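Local coordinates for protein putative surface-anchored fimbrial subunit (Corynebacterium diphtheriae, PDB 3HR6) that forms the shaft of a surface pilus as its major pilin subunit, built of tandem Ig-like modules stabilised by isopeptide and disulfide bonds, at residues S6-A11 against G86-F91; F117-P122 against Q133-Y138; M37-Y42 against V101-N106; A11-P16 against P139-L144; L41-E46 against T95-L100. All coordinates share one frame; numbering follows the deposited sequence. Where two conformers were deposited one is given.

Contact 1 (S6-A11 against G86-F91)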
# COMPACT_ATOMS: atom_id res chain seq x y z
N SER A 6 -25.03 -24.77 19.43
CA SER A 6 -24.21 -24.09 18.43
C SER A 6 -24.27 -22.59 18.65
O SER A 6 -25.23 -22.08 19.22
CB SER A 6 -24.62 -24.44 16.99
OG SER A 6 -25.89 -23.92 16.66
N ILE A 7 -23.20 -21.91 18.23
CA ILE A 7 -23.13 -20.45 18.21
C ILE A 7 -22.91 -20.01 16.78
O ILE A 7 -21.90 -20.35 16.15
CB ILE A 7 -22.05 -19.90 19.16
CG1 ILE A 7 -22.38 -20.29 20.60
CG2 ILE A 7 -21.97 -18.37 19.05
CD1 ILE A 7 -21.19 -20.32 21.52
N ALA A 8 -23.86 -19.23 16.27
CA ALA A 8 -23.78 -18.63 14.95
C ALA A 8 -23.36 -17.18 15.14
O ALA A 8 -24.14 -16.37 15.71
CB ALA A 8 -25.14 -18.71 14.29
N VAL A 9 -22.15 -16.84 14.69
CA VAL A 9 -21.65 -15.48 14.77
C VAL A 9 -21.93 -14.76 13.46
O VAL A 9 -21.41 -15.13 12.42
CB VAL A 9 -20.12 -15.42 15.05
CG1 VAL A 9 -19.68 -13.99 15.23
CG2 VAL A 9 -19.74 -16.25 16.28
N HIS A 10 -22.68 -13.66 13.56
CA HIS A 10 -22.93 -12.77 12.44
C HIS A 10 -22.16 -11.46 12.63
O HIS A 10 -22.42 -10.70 13.56
CB HIS A 10 -24.43 -12.47 12.36
CG HIS A 10 -25.29 -13.69 12.30
ND1 HIS A 10 -25.46 -14.43 11.15
CD2 HIS A 10 -26.01 -14.31 13.26
CE1 HIS A 10 -26.28 -15.43 11.40
NE2 HIS A 10 -26.62 -15.39 12.67
N ALA A 11 -21.24 -11.16 11.72
CA ALA A 11 -20.38 -10.03 11.84
C ALA A 11 -21.04 -8.85 11.18
O ALA A 11 -21.15 -8.81 9.96
CB ALA A 11 -19.04 -10.34 11.17
N GLY A 86 -21.59 -16.39 3.91
CA GLY A 86 -23.05 -16.21 3.88
C GLY A 86 -23.57 -15.46 5.10
O GLY A 86 -24.70 -15.71 5.56
N GLY A 87 -22.72 -14.58 5.63
CA GLY A 87 -23.04 -13.72 6.74
C GLY A 87 -22.86 -14.35 8.12
O GLY A 87 -23.16 -13.71 9.11
N VAL A 88 -22.36 -15.58 8.18
CA VAL A 88 -22.30 -16.28 9.46
C VAL A 88 -21.08 -17.18 9.60
O VAL A 88 -20.64 -17.78 8.63
CB VAL A 88 -23.59 -17.10 9.67
CG1 VAL A 88 -23.71 -18.31 8.68
CG2 VAL A 88 -23.71 -17.59 11.12
N ALA A 89 -20.52 -17.23 10.81
CA ALA A 89 -19.54 -18.25 11.19
C ALA A 89 -20.25 -19.09 12.23
O ALA A 89 -20.47 -18.60 13.34
CB ALA A 89 -18.27 -17.63 11.76
N LYS A 90 -20.67 -20.29 11.85
CA LYS A 90 -21.38 -21.21 12.76
C LYS A 90 -20.45 -22.25 13.41
O LYS A 90 -19.87 -23.10 12.72
CB LYS A 90 -22.53 -21.94 12.05
CG LYS A 90 -23.42 -22.68 13.00
CD LYS A 90 -24.71 -23.17 12.36
CE LYS A 90 -25.41 -24.15 13.25
NZ LYS A 90 -26.81 -24.38 12.83
N PHE A 91 -20.36 -22.20 14.74
CA PHE A 91 -19.60 -23.17 15.51
C PHE A 91 -20.60 -24.19 16.04
O PHE A 91 -21.37 -23.88 16.94
CB PHE A 91 -18.86 -22.46 16.66
CG PHE A 91 -17.86 -21.45 16.20
CD1 PHE A 91 -16.56 -21.83 15.90
CD2 PHE A 91 -18.21 -20.11 16.03
CE1 PHE A 91 -15.64 -20.91 15.47
CE2 PHE A 91 -17.29 -19.19 15.58
CZ PHE A 91 -16.01 -19.59 15.29
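Four backbone hydrogen bonds tie Ile7 to Phe91 and Val9 to Ala89, two to each pair. The bond from Phe91 N to Ile7 O and that from Val9 N to Ala89 O are both 2.8 Å long and close to straight, with 170° at the hydrogen. A fifth bond comes from a side chain: His10 ND1 donates to Gly87 O at 3.2 Å, with the donor standing above the carbonyl plane, a bent approach beyond the last strand pair. The other ring nitrogen, His10 NE2, is hydrogen-bonded to His136, and the imidazole also stacks on Tyr138. The pairing is that of two antiparallel strands of the N-terminal pilin module, strand 5-13 lying between strands 89-94 and 131-143. Between the two hydrogen-bonded pairs sits the non-hydrogen-bonded pair Ala8 and Lys90. On their face, Val88 runs alongside His10 in the same direction, its CG2 3.4 Å from CE1 of the imidazole, and the same methyl reaches Ala8 CB. Val88 CG2 gets there by lying anti to the backbone N, while CG1 takes the place between N and the carbonyl carbon. The extended Lys90 chain passes Ser6, with CE 3.5 Å from Ser6 OG, a hydroxyl hydrogen-bonded to Asp134. On the other face, Val9 CG2 meets the edge of the Phe91 ring in its plane, 3.9 Å from CE2.

Contact 2 (F117-P122 against Q133-Y138)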
# COMPACT_ATOMS: atom_id res chain seq x y z
N PHE A 117 -16.41 -11.09 23.62
CA PHE A 117 -17.65 -11.11 24.35
C PHE A 117 -18.08 -12.52 24.71
O PHE A 117 -17.72 -13.47 24.05
CB PHE A 117 -18.76 -10.38 23.57
CG PHE A 117 -19.16 -11.06 22.27
CD1 PHE A 117 -20.25 -11.91 22.24
CD2 PHE A 117 -18.47 -10.81 21.10
CE1 PHE A 117 -20.63 -12.55 21.07
CE2 PHE A 117 -18.82 -11.44 19.93
CZ PHE A 117 -19.93 -12.28 19.90
N LEU A 118 -18.84 -12.62 25.78
CA LEU A 118 -19.28 -13.90 26.33
C LEU A 118 -20.61 -14.31 25.68
O LEU A 118 -21.45 -13.45 25.37
CB LEU A 118 -19.46 -13.80 27.84
CG LEU A 118 -18.21 -13.53 28.70
CD1 LEU A 118 -18.61 -13.11 30.12
CD2 LEU A 118 -17.31 -14.75 28.69
N VAL A 119 -20.76 -15.62 25.48
CA VAL A 119 -22.01 -16.22 24.98
C VAL A 119 -22.23 -17.53 25.72
O VAL A 119 -21.40 -18.43 25.65
CB VAL A 119 -21.95 -16.58 23.48
CG1 VAL A 119 -23.30 -16.98 22.98
CG2 VAL A 119 -21.42 -15.40 22.64
N ALA A 120 -23.35 -17.64 26.40
CA ALA A 120 -23.77 -18.90 27.00
C ALA A 120 -24.44 -19.78 25.94
O ALA A 120 -25.16 -19.29 25.06
CB ALA A 120 -24.73 -18.64 28.17
N ALA A 121 -24.22 -21.09 26.02
CA ALA A 121 -24.95 -22.02 25.16
C ALA A 121 -25.21 -23.28 25.96
O ALA A 121 -24.29 -23.80 26.58
CB ALA A 121 -24.19 -22.30 23.86
N PRO A 122 -26.47 -23.74 26.01
CA PRO A 122 -27.64 -23.17 25.37
C PRO A 122 -28.13 -21.92 26.11
O PRO A 122 -27.58 -21.56 27.15
CB PRO A 122 -28.66 -24.31 25.47
CG PRO A 122 -28.28 -25.03 26.67
CD PRO A 122 -26.81 -24.94 26.80
N GLN A 133 -30.96 -24.02 21.61
CA GLN A 133 -29.70 -24.73 21.43
C GLN A 133 -28.85 -24.08 20.38
O GLN A 133 -27.64 -24.14 20.47
CB GLN A 133 -29.96 -26.17 20.99
CG GLN A 133 -30.81 -26.97 21.91
CD GLN A 133 -30.22 -27.13 23.29
OE1 GLN A 133 -29.01 -27.06 23.46
NE2 GLN A 133 -31.07 -27.35 24.28
N ASP A 134 -29.49 -23.48 19.37
CA ASP A 134 -28.77 -22.79 18.31
C ASP A 134 -28.84 -21.28 18.55
O ASP A 134 -29.85 -20.59 18.25
CB ASP A 134 -29.30 -23.25 16.96
CG ASP A 134 -29.25 -24.79 16.83
OD1 ASP A 134 -28.14 -25.37 16.82
OD2 ASP A 134 -30.31 -25.42 16.78
N VAL A 135 -27.75 -20.77 19.11
CA VAL A 135 -27.64 -19.38 19.52
C VAL A 135 -27.06 -18.54 18.38
O VAL A 135 -26.26 -19.04 17.58
CB VAL A 135 -26.81 -19.28 20.80
CG1 VAL A 135 -26.51 -17.81 21.17
CG2 VAL A 135 -27.57 -20.00 21.94
N HIS A 136 -27.52 -17.29 18.30
CA HIS A 136 -27.03 -16.28 17.34
C HIS A 136 -26.55 -15.02 18.05
O HIS A 136 -27.23 -14.52 18.97
CB HIS A 136 -28.15 -15.90 16.38
CG HIS A 136 -28.59 -17.03 15.51
ND1 HIS A 136 -28.05 -17.25 14.27
CD2 HIS A 136 -29.46 -18.04 15.73
CE1 HIS A 136 -28.61 -18.33 13.74
NE2 HIS A 136 -29.46 -18.83 14.61
N VAL A 137 -25.39 -14.52 17.62
CA VAL A 137 -24.79 -13.31 18.17
C VAL A 137 -24.33 -12.43 17.03
O VAL A 137 -24.08 -12.91 15.92
CB VAL A 137 -23.63 -13.61 19.14
CG1 VAL A 137 -24.17 -14.41 20.31
CG2 VAL A 137 -22.54 -14.37 18.43
N TYR A 138 -24.26 -11.15 17.32
CA TYR A 138 -24.21 -10.11 16.30
C TYR A 138 -23.19 -9.00 16.66
O TYR A 138 -23.54 -7.83 16.75
CB TYR A 138 -25.62 -9.50 16.14
CG TYR A 138 -26.65 -10.50 15.69
CD1 TYR A 138 -26.90 -10.72 14.33
CD2 TYR A 138 -27.36 -11.24 16.61
CE1 TYR A 138 -27.85 -11.65 13.92
CE2 TYR A 138 -28.29 -12.18 16.22
CZ TYR A 138 -28.52 -12.39 14.87
OH TYR A 138 -29.43 -13.33 14.48
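Val119 and Val137 meet tip to tip in the gap between the two strands, Val119 CG2 lying 3.7 Å from Val137 CG1. Val119 slides past Val135 in the opposite direction, and there CG1 touches CG1 at 3.8 Å. Both methyls of Val119 are thus engaged, and Val137 CG1 lies against the pair of them. Its other methyl, CG2, turns to the aromatic ring: it stands at the edge of Phe117, in the ring plane and 3.7 Å from CZ. Phe117 has CG between the backbone N and the carbonyl carbon (chi1 66°), which carries the ring down beside Val137. The polar side of the contact is slight, for no hydrogen bond spans the two segments. Gln133 bends at chi2 and lies alongside Pro122, placing OE1 3.4 Å from Pro122 CB, a van der Waals approach at the end where a cis peptide bond precedes the proline. The axes of strand segments 117-121 and 134-137 run antiparallel and approach to 8.1 Å, so side chains bridge most of the distance. Within these segments the backbone bonds go to other strands: Phe117, Val119 and Ala121 pair with strand 97-103, whereas Val135 pairs with Ser6 of strand 5-13. The contact therefore lies between the two strands of one hairpin, 117-124 and 131-143, which here face each other across their side chains.

Contact 3 (M37-Y42 against V101-N106)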
# COMPACT_ATOMS: atom_id res chain seq x y z
N MET A 37 -15.00 -12.39 7.91
CA MET A 37 -14.62 -11.88 9.22
C MET A 37 -14.24 -13.08 10.06
O MET A 37 -14.97 -14.07 10.11
CB MET A 37 -15.75 -11.07 9.84
CG MET A 37 -16.09 -9.82 9.05
SD MET A 37 -14.81 -8.58 9.15
CE MET A 37 -13.97 -8.70 7.55
N SER A 38 -13.10 -12.98 10.74
CA SER A 38 -12.47 -14.12 11.38
C SER A 38 -12.71 -14.08 12.88
O SER A 38 -12.46 -13.08 13.53
CB SER A 38 -10.96 -14.10 11.09
OG SER A 38 -10.33 -15.14 11.82
N PHE A 39 -13.20 -15.20 13.41
CA PHE A 39 -13.51 -15.32 14.80
C PHE A 39 -12.92 -16.58 15.36
O PHE A 39 -12.94 -17.62 14.72
CB PHE A 39 -15.01 -15.39 15.00
CG PHE A 39 -15.71 -14.11 14.68
CD1 PHE A 39 -15.93 -13.15 15.66
CD2 PHE A 39 -16.16 -13.88 13.40
CE1 PHE A 39 -16.56 -11.96 15.36
CE2 PHE A 39 -16.79 -12.72 13.09
CZ PHE A 39 -17.00 -11.74 14.07
N THR A 40 -12.42 -16.47 16.59
CA THR A 40 -12.06 -17.64 17.36
C THR A 40 -13.08 -17.81 18.50
O THR A 40 -13.42 -16.86 19.23
CB THR A 40 -10.63 -17.52 17.88
OG1 THR A 40 -9.74 -17.39 16.76
CG2 THR A 40 -10.23 -18.75 18.68
N LEU A 41 -13.57 -19.05 18.64
CA LEU A 41 -14.38 -19.46 19.76
C LEU A 41 -13.51 -20.11 20.83
O LEU A 41 -12.73 -21.01 20.54
CB LEU A 41 -15.48 -20.43 19.29
CG LEU A 41 -16.54 -20.77 20.34
CD1 LEU A 41 -17.49 -19.58 20.61
CD2 LEU A 41 -17.33 -22.01 19.90
N TYR A 42 -13.62 -19.62 22.06
CA TYR A 42 -13.00 -20.21 23.24
C TYR A 42 -14.06 -20.65 24.23
O TYR A 42 -15.10 -19.98 24.38
CB TYR A 42 -12.15 -19.17 23.98
CG TYR A 42 -10.96 -18.65 23.19
CD1 TYR A 42 -9.74 -19.31 23.28
CD2 TYR A 42 -11.05 -17.52 22.40
CE1 TYR A 42 -8.65 -18.88 22.60
CE2 TYR A 42 -9.95 -17.05 21.71
CZ TYR A 42 -8.74 -17.76 21.81
OH TYR A 42 -7.63 -17.35 21.14
N VAL A 101 -16.22 -15.31 22.38
CA VAL A 101 -16.05 -15.13 20.96
C VAL A 101 -15.08 -13.98 20.74
O VAL A 101 -15.32 -12.86 21.21
CB VAL A 101 -17.41 -14.83 20.25
CG1 VAL A 101 -17.20 -14.39 18.80
CG2 VAL A 101 -18.34 -16.05 20.34
N VAL A 102 -14.00 -14.24 20.02
CA VAL A 102 -12.96 -13.23 19.78
C VAL A 102 -12.85 -12.97 18.29
O VAL A 102 -12.41 -13.83 17.55
CB VAL A 102 -11.58 -13.65 20.35
CG1 VAL A 102 -10.51 -12.60 20.03
CG2 VAL A 102 -11.67 -13.86 21.86
N GLN A 103 -13.22 -11.79 17.83
CA GLN A 103 -12.90 -11.43 16.45
C GLN A 103 -11.39 -11.21 16.33
O GLN A 103 -10.77 -10.59 17.18
CB GLN A 103 -13.60 -10.17 15.96
CG GLN A 103 -13.44 -10.03 14.45
CD GLN A 103 -14.29 -8.94 13.82
OE1 GLN A 103 -15.06 -8.22 14.49
NE2 GLN A 103 -14.18 -8.82 12.49
N GLU A 104 -10.84 -11.69 15.22
CA GLU A 104 -9.40 -11.68 15.00
C GLU A 104 -9.05 -10.65 13.94
O GLU A 104 -9.90 -10.14 13.22
CB GLU A 104 -8.96 -13.03 14.52
CG GLU A 104 -9.29 -14.18 15.49
CD GLU A 104 -8.36 -14.26 16.70
OE1 GLU A 104 -7.68 -13.28 17.04
OE2 GLU A 104 -8.34 -15.34 17.32
N LEU A 105 -7.75 -10.40 13.83
CA LEU A 105 -7.21 -9.40 12.93
C LEU A 105 -6.81 -9.97 11.56
O LEU A 105 -6.23 -9.26 10.74
CB LEU A 105 -6.01 -8.74 13.62
CG LEU A 105 -6.34 -7.81 14.78
CD1 LEU A 105 -5.02 -7.40 15.47
CD2 LEU A 105 -7.14 -6.59 14.34
N ASN A 106 -7.11 -11.26 11.33
CA ASN A 106 -6.78 -11.99 10.10
C ASN A 106 -8.01 -12.29 9.18
O ASN A 106 -8.05 -13.30 8.43
CB ASN A 106 -6.04 -13.28 10.44
CG ASN A 106 -6.93 -14.31 11.09
OD1 ASN A 106 -7.96 -13.96 11.66
ND2 ASN A 106 -6.57 -15.60 10.96
O HOH W 1 -11.85 -10.28 11.34
O HOH W 2 -7.71 -15.08 20.01
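Thr40 OG1 donates a short hydrogen bond of 2.5 Å to Glu104 OE2, which accepts on its anti lone pair. A water that also touches Tyr42 OH donates to the same OE2, giving that oxygen two partners. Further along, Ser38 OG donates to Asn106 OD1 at 2.7 Å, from a rotamer (chi1 175°) that points OG across to the amide. Backbone bonds set these side chains in register: Thr40 and Val102 form a hydrogen-bonded pair, and Glu104 N continues the ladder to Ser38 O, in the antiparallel pairing of strands 38-44 and 97-103 of the N-terminal pilin module. Val102 CG2 packs on Tyr42 CE2 at 3.6 Å. On the opposite face the extended Gln103 chain places CG over the Phe39 ring, 4.1 Å from the centroid, with the amide plane only 26° from the ring plane. Val101 CG1 touches Phe39 CD1 at 3.6 Å, and Val101 CG2 touches Leu41 CD1. A second water accepts from Ser38 N and Gln103 NE2 and donates to Glu104 O, while Gln103 OE1 is taken by Ser114. Further out, Thr81 bonds to Thr40 OG1, and Asn106 ND2 reaches Asp291 O. The Phe39 face is mainly apolar, apart from the Gln103 amide; the Thr40 face combines the Val102-Tyr42 packing with two separate hydroxyl bonds, one to an amide and one to a carboxylate, whose two donors at OE2 would be expected to favour its ionised form.

Contact 4 (A11-P16 against P139-L144)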
# COMPACT_ATOMS: atom_id res chain seq x y z
N ALA A 11 -21.24 -11.16 11.72
CA ALA A 11 -20.38 -10.03 11.84
C ALA A 11 -21.04 -8.85 11.18
O ALA A 11 -21.15 -8.81 9.96
CB ALA A 11 -19.04 -10.34 11.17
N LEU A 12 -21.52 -7.90 11.98
CA LEU A 12 -22.23 -6.74 11.47
C LEU A 12 -21.31 -5.54 11.31
O LEU A 12 -20.52 -5.23 12.22
CB LEU A 12 -23.34 -6.38 12.45
CG LEU A 12 -24.65 -7.12 12.21
CD1 LEU A 12 -24.50 -8.59 11.84
CD2 LEU A 12 -25.64 -6.85 13.35
N MET A 13 -21.42 -4.85 10.19
CA MET A 13 -20.70 -3.60 9.98
C MET A 13 -21.56 -2.42 10.42
O MET A 13 -22.63 -2.17 9.83
CB MET A 13 -20.33 -3.45 8.50
CG MET A 13 -19.74 -2.09 8.16
SD MET A 13 -19.08 -1.98 6.51
CE MET A 13 -20.56 -2.32 5.54
N GLY A 14 -21.12 -1.68 11.43
CA GLY A 14 -21.87 -0.50 11.88
C GLY A 14 -21.54 -0.15 13.31
O GLY A 14 -20.69 -0.81 13.92
N LEU A 15 -22.19 0.89 13.81
CA LEU A 15 -21.93 1.40 15.15
C LEU A 15 -23.00 0.91 16.14
O LEU A 15 -24.18 0.98 15.85
CB LEU A 15 -21.87 2.92 15.10
CG LEU A 15 -20.64 3.44 14.37
CD1 LEU A 15 -20.79 4.94 14.00
CD2 LEU A 15 -19.38 3.17 15.17
N PRO A 16 -22.56 0.37 17.30
CA PRO A 16 -23.54 -0.07 18.30
C PRO A 16 -24.38 1.09 18.82
O PRO A 16 -23.91 2.23 18.85
CB PRO A 16 -22.67 -0.64 19.43
CG PRO A 16 -21.28 -0.75 18.92
CD PRO A 16 -21.17 -0.01 17.62
N PRO A 139 -21.93 -9.38 16.86
CA PRO A 139 -20.88 -8.39 17.14
C PRO A 139 -20.73 -7.37 15.98
O PRO A 139 -20.85 -7.76 14.82
CB PRO A 139 -19.65 -9.26 17.29
CG PRO A 139 -19.93 -10.42 16.38
CD PRO A 139 -21.36 -10.72 16.67
N LYS A 140 -20.52 -6.10 16.32
CA LYS A 140 -20.32 -5.02 15.36
C LYS A 140 -18.85 -4.72 15.18
O LYS A 140 -18.08 -4.71 16.13
CB LYS A 140 -21.01 -3.73 15.83
CG LYS A 140 -22.47 -3.61 15.48
CD LYS A 140 -23.37 -4.73 15.94
CE LYS A 140 -24.09 -4.53 17.28
NZ LYS A 140 -25.04 -5.70 17.55
N HIS A 141 -18.47 -4.45 13.94
CA HIS A 141 -17.14 -3.94 13.63
C HIS A 141 -17.31 -2.75 12.71
O HIS A 141 -18.40 -2.49 12.21
CB HIS A 141 -16.26 -4.98 12.95
CG HIS A 141 -16.77 -5.39 11.61
ND1 HIS A 141 -17.62 -6.46 11.43
CD2 HIS A 141 -16.62 -4.82 10.39
CE1 HIS A 141 -17.95 -6.54 10.15
NE2 HIS A 141 -17.35 -5.57 9.49
N GLN A 142 -16.23 -2.00 12.51
CA GLN A 142 -16.26 -0.84 11.64
C GLN A 142 -15.25 -1.01 10.54
O GLN A 142 -14.15 -1.48 10.74
CB GLN A 142 -16.04 0.48 12.40
CG GLN A 142 -17.13 0.85 13.42
CD GLN A 142 -17.01 0.16 14.75
OE1 GLN A 142 -15.98 0.25 15.43
NE2 GLN A 142 -18.07 -0.55 15.15
N ALA A 143 -15.66 -0.62 9.34
CA ALA A 143 -14.82 -0.72 8.19
C ALA A 143 -13.72 0.36 8.19
O ALA A 143 -13.87 1.44 8.75
CB ALA A 143 -15.68 -0.59 6.91
N LEU A 144 -12.64 0.01 7.52
CA LEU A 144 -11.55 0.91 7.17
C LEU A 144 -11.68 1.25 5.69
O LEU A 144 -11.82 0.37 4.82
CB LEU A 144 -10.21 0.25 7.43
CG LEU A 144 -9.86 0.16 8.92
CD1 LEU A 144 -8.87 -0.98 9.19
CD2 LEU A 144 -9.33 1.50 9.34
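Leu12 is held between Pro139 and His141 by two backbone bonds: Leu12 N donates to Pro139 O at 2.9 Å, and His141 N to Leu12 O at 2.8 Å. Gly14 N continues the ladder to His141 O, its donor nearly along the C=O axis, and Gln142 NE2 donates to Gly14 O at 2.9 Å, the acceptor lying in the amide plane. This is the close-packed part. With CG between the backbone N and the carbonyl carbon (chi1 65°), the imidazole of His141 folds back over strand 5-13, so that Met13 CA stands over one ring face, 4.1 Å from the centroid. Ala11 CB comes within 4.1 Å of His141 CE1, and Met37 and Phe39 cover that alanine. Gln142 OE1 extends the contact to Ala179 N. The looser side holds the exposed Leu15, which crosses Gln142 at about a right angle, CD2 to CG 3.7 Å, and Pro16, whose CD lies 4.1 Å from Lys140 CB. On the partly exposed flank Lys140 runs beside Leu12, pointing the same way, with CD 3.9 Å from Leu12 CB and its ammonium bonded to Tyr138 O. A parallel pairing of first and last strands, here 5-13 and 131-143, is found in many Ig-like beta sandwiches and is consistent with the Ig-like build of this pilin.

Contact 5 (L41-E46 against T95-L100)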
# COMPACT_ATOMS: atom_id res chain seq x y z
N LEU A 41 -13.57 -19.05 18.64
CA LEU A 41 -14.38 -19.46 19.76
C LEU A 41 -13.51 -20.11 20.83
O LEU A 41 -12.73 -21.01 20.54
CB LEU A 41 -15.48 -20.43 19.29
CG LEU A 41 -16.54 -20.77 20.34
CD1 LEU A 41 -17.49 -19.58 20.61
CD2 LEU A 41 -17.33 -22.01 19.90
N TYR A 42 -13.62 -19.62 22.06
CA TYR A 42 -13.00 -20.21 23.24
C TYR A 42 -14.06 -20.65 24.23
O TYR A 42 -15.10 -19.98 24.38
CB TYR A 42 -12.15 -19.17 23.98
CG TYR A 42 -10.96 -18.65 23.19
CD1 TYR A 42 -9.74 -19.31 23.28
CD2 TYR A 42 -11.05 -17.52 22.40
CE1 TYR A 42 -8.65 -18.88 22.60
CE2 TYR A 42 -9.95 -17.05 21.71
CZ TYR A 42 -8.74 -17.76 21.81
OH TYR A 42 -7.63 -17.35 21.14
N ARG A 43 -13.78 -21.74 24.94
CA ARG A 43 -14.60 -22.16 26.09
C ARG A 43 -14.06 -21.52 27.36
O ARG A 43 -12.84 -21.47 27.56
CB ARG A 43 -14.60 -23.68 26.24
CG ARG A 43 -15.43 -24.17 27.45
CD ARG A 43 -15.73 -25.66 27.39
NE ARG A 43 -16.24 -26.03 26.07
CZ ARG A 43 -15.58 -26.74 25.14
NH1 ARG A 43 -14.35 -27.21 25.35
NH2 ARG A 43 -16.17 -26.97 23.96
N VAL A 44 -14.94 -20.97 28.19
CA VAL A 44 -14.52 -20.42 29.48
C VAL A 44 -14.34 -21.57 30.46
O VAL A 44 -15.29 -22.28 30.80
CB VAL A 44 -15.48 -19.38 30.02
CG1 VAL A 44 -14.99 -18.82 31.35
CG2 VAL A 44 -15.62 -18.26 29.01
N ASN A 45 -13.10 -21.76 30.91
CA ASN A 45 -12.80 -22.87 31.80
C ASN A 45 -13.53 -22.77 33.13
O ASN A 45 -13.67 -21.68 33.69
CB ASN A 45 -11.29 -22.97 32.04
CG ASN A 45 -10.53 -23.29 30.79
OD1 ASN A 45 -9.29 -23.26 30.77
ND2 ASN A 45 -11.25 -23.60 29.72
N GLU A 46 -14.00 -23.92 33.60
CA GLU A 46 -14.52 -24.07 34.95
C GLU A 46 -15.66 -23.12 35.26
O GLU A 46 -15.68 -22.48 36.31
CB GLU A 46 -13.41 -23.84 35.97
CG GLU A 46 -12.10 -24.48 35.59
CD GLU A 46 -11.15 -24.47 36.75
OE1 GLU A 46 -10.16 -23.70 36.71
OE2 GLU A 46 -11.41 -25.21 37.71
N THR A 95 -20.48 -28.46 23.30
CA THR A 95 -20.90 -28.91 24.63
C THR A 95 -21.47 -27.70 25.36
O THR A 95 -20.99 -26.57 25.18
CB THR A 95 -19.71 -29.52 25.44
OG1 THR A 95 -18.88 -28.48 25.96
CG2 THR A 95 -18.84 -30.42 24.57
N PRO A 96 -22.53 -27.90 26.14
CA PRO A 96 -23.04 -26.77 26.91
C PRO A 96 -21.96 -26.13 27.79
O PRO A 96 -21.31 -26.82 28.57
CB PRO A 96 -24.17 -27.39 27.74
CG PRO A 96 -24.64 -28.55 26.90
CD PRO A 96 -23.41 -29.08 26.24
N ALA A 97 -21.75 -24.82 27.65
CA ALA A 97 -20.69 -24.12 28.37
C ALA A 97 -20.87 -22.60 28.25
O ALA A 97 -21.76 -22.16 27.55
CB ALA A 97 -19.33 -24.51 27.82
N LEU A 98 -20.05 -21.83 28.97
CA LEU A 98 -19.88 -20.40 28.71
C LEU A 98 -18.77 -20.25 27.67
O LEU A 98 -17.69 -20.84 27.82
CB LEU A 98 -19.50 -19.63 29.99
CG LEU A 98 -19.41 -18.09 29.90
CD1 LEU A 98 -20.75 -17.48 29.54
CD2 LEU A 98 -18.90 -17.47 31.22
N TYR A 99 -19.05 -19.49 26.61
CA TYR A 99 -18.07 -19.29 25.56
C TYR A 99 -17.62 -17.85 25.44
O TYR A 99 -18.28 -16.92 25.88
CB TYR A 99 -18.60 -19.78 24.21
CG TYR A 99 -18.71 -21.30 24.17
CD1 TYR A 99 -17.64 -22.08 23.76
CD2 TYR A 99 -19.89 -21.95 24.54
CE1 TYR A 99 -17.72 -23.46 23.73
CE2 TYR A 99 -19.98 -23.35 24.51
CZ TYR A 99 -18.90 -24.09 24.09
OH TYR A 99 -18.94 -25.48 24.06
N LEU A 100 -16.45 -17.67 24.84
CA LEU A 100 -15.93 -16.36 24.55
C LEU A 100 -15.62 -16.30 23.06
O LEU A 100 -14.93 -17.17 22.52
CB LEU A 100 -14.69 -16.07 25.41
CG LEU A 100 -14.03 -14.72 25.14
CD1 LEU A 100 -14.73 -13.63 25.90
CD2 LEU A 100 -12.51 -14.79 25.49
O HOH W 3 -17.88 -22.88 30.22
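Arg43 runs out with CG anti to the backbone N (chi1 179°) and then bends at chi3 (-48°), which swings its guanidinium alongside Tyr99. The two planes stand 75° apart, and Arg43 NH2 donates to Tyr99 OH at 3.1 Å, the hydroxyl lying in the guanidinium plane. A weak bond from Arg43 NE ends on the same oxygen. Tyr99 OH in turn donates to Thr95 O at 2.6 Å, on a carbonyl lone pair, so that the phenol relays from arginine to backbone. Ala97 CB lies at the guanidinium edge, 3.9 Å from Arg43 NE. On the other face, Val44 lies beside Leu98, CG2 to CG 3.9 Å. The ladder runs from Tyr42 with Leu100 to Val44 N with Leu98 O (2.8 Å), and beyond it a water links Val44 O to Leu98 N. Strands 38-44 and 97-103 are flanked by strand 76-83, which pairs with the former, and strand 117-124, which pairs with the latter; Leu118 covers Val44, Leu98 and Leu100.

All five contacts lie in the N-terminal pilin module and its one curled mixed sheet, on the same side of the chain's centre. Contacts 3 and 5 are successive portions of one strand pair, 38-44 with 97-103, sharing Leu41 and Tyr42, their centres about 14 Å apart. Contacts 1 and 4 both use strand 5-13 and share Ala11; contacts 2 and 4 both use strand 131-143. Along the chain contacts 2, 3 and 5 are nested within the loop closed by contact 4, whereas contact 1 alternates with contacts 3, 4 and 5. Contacts 1 and 2, like 2 and 5, have centres about 10 Å apart, but those of 4 and 5 are about 24 Å apart and the two do not touch. Sequence-distant strands are thus gathered into one module of the shaft pilin.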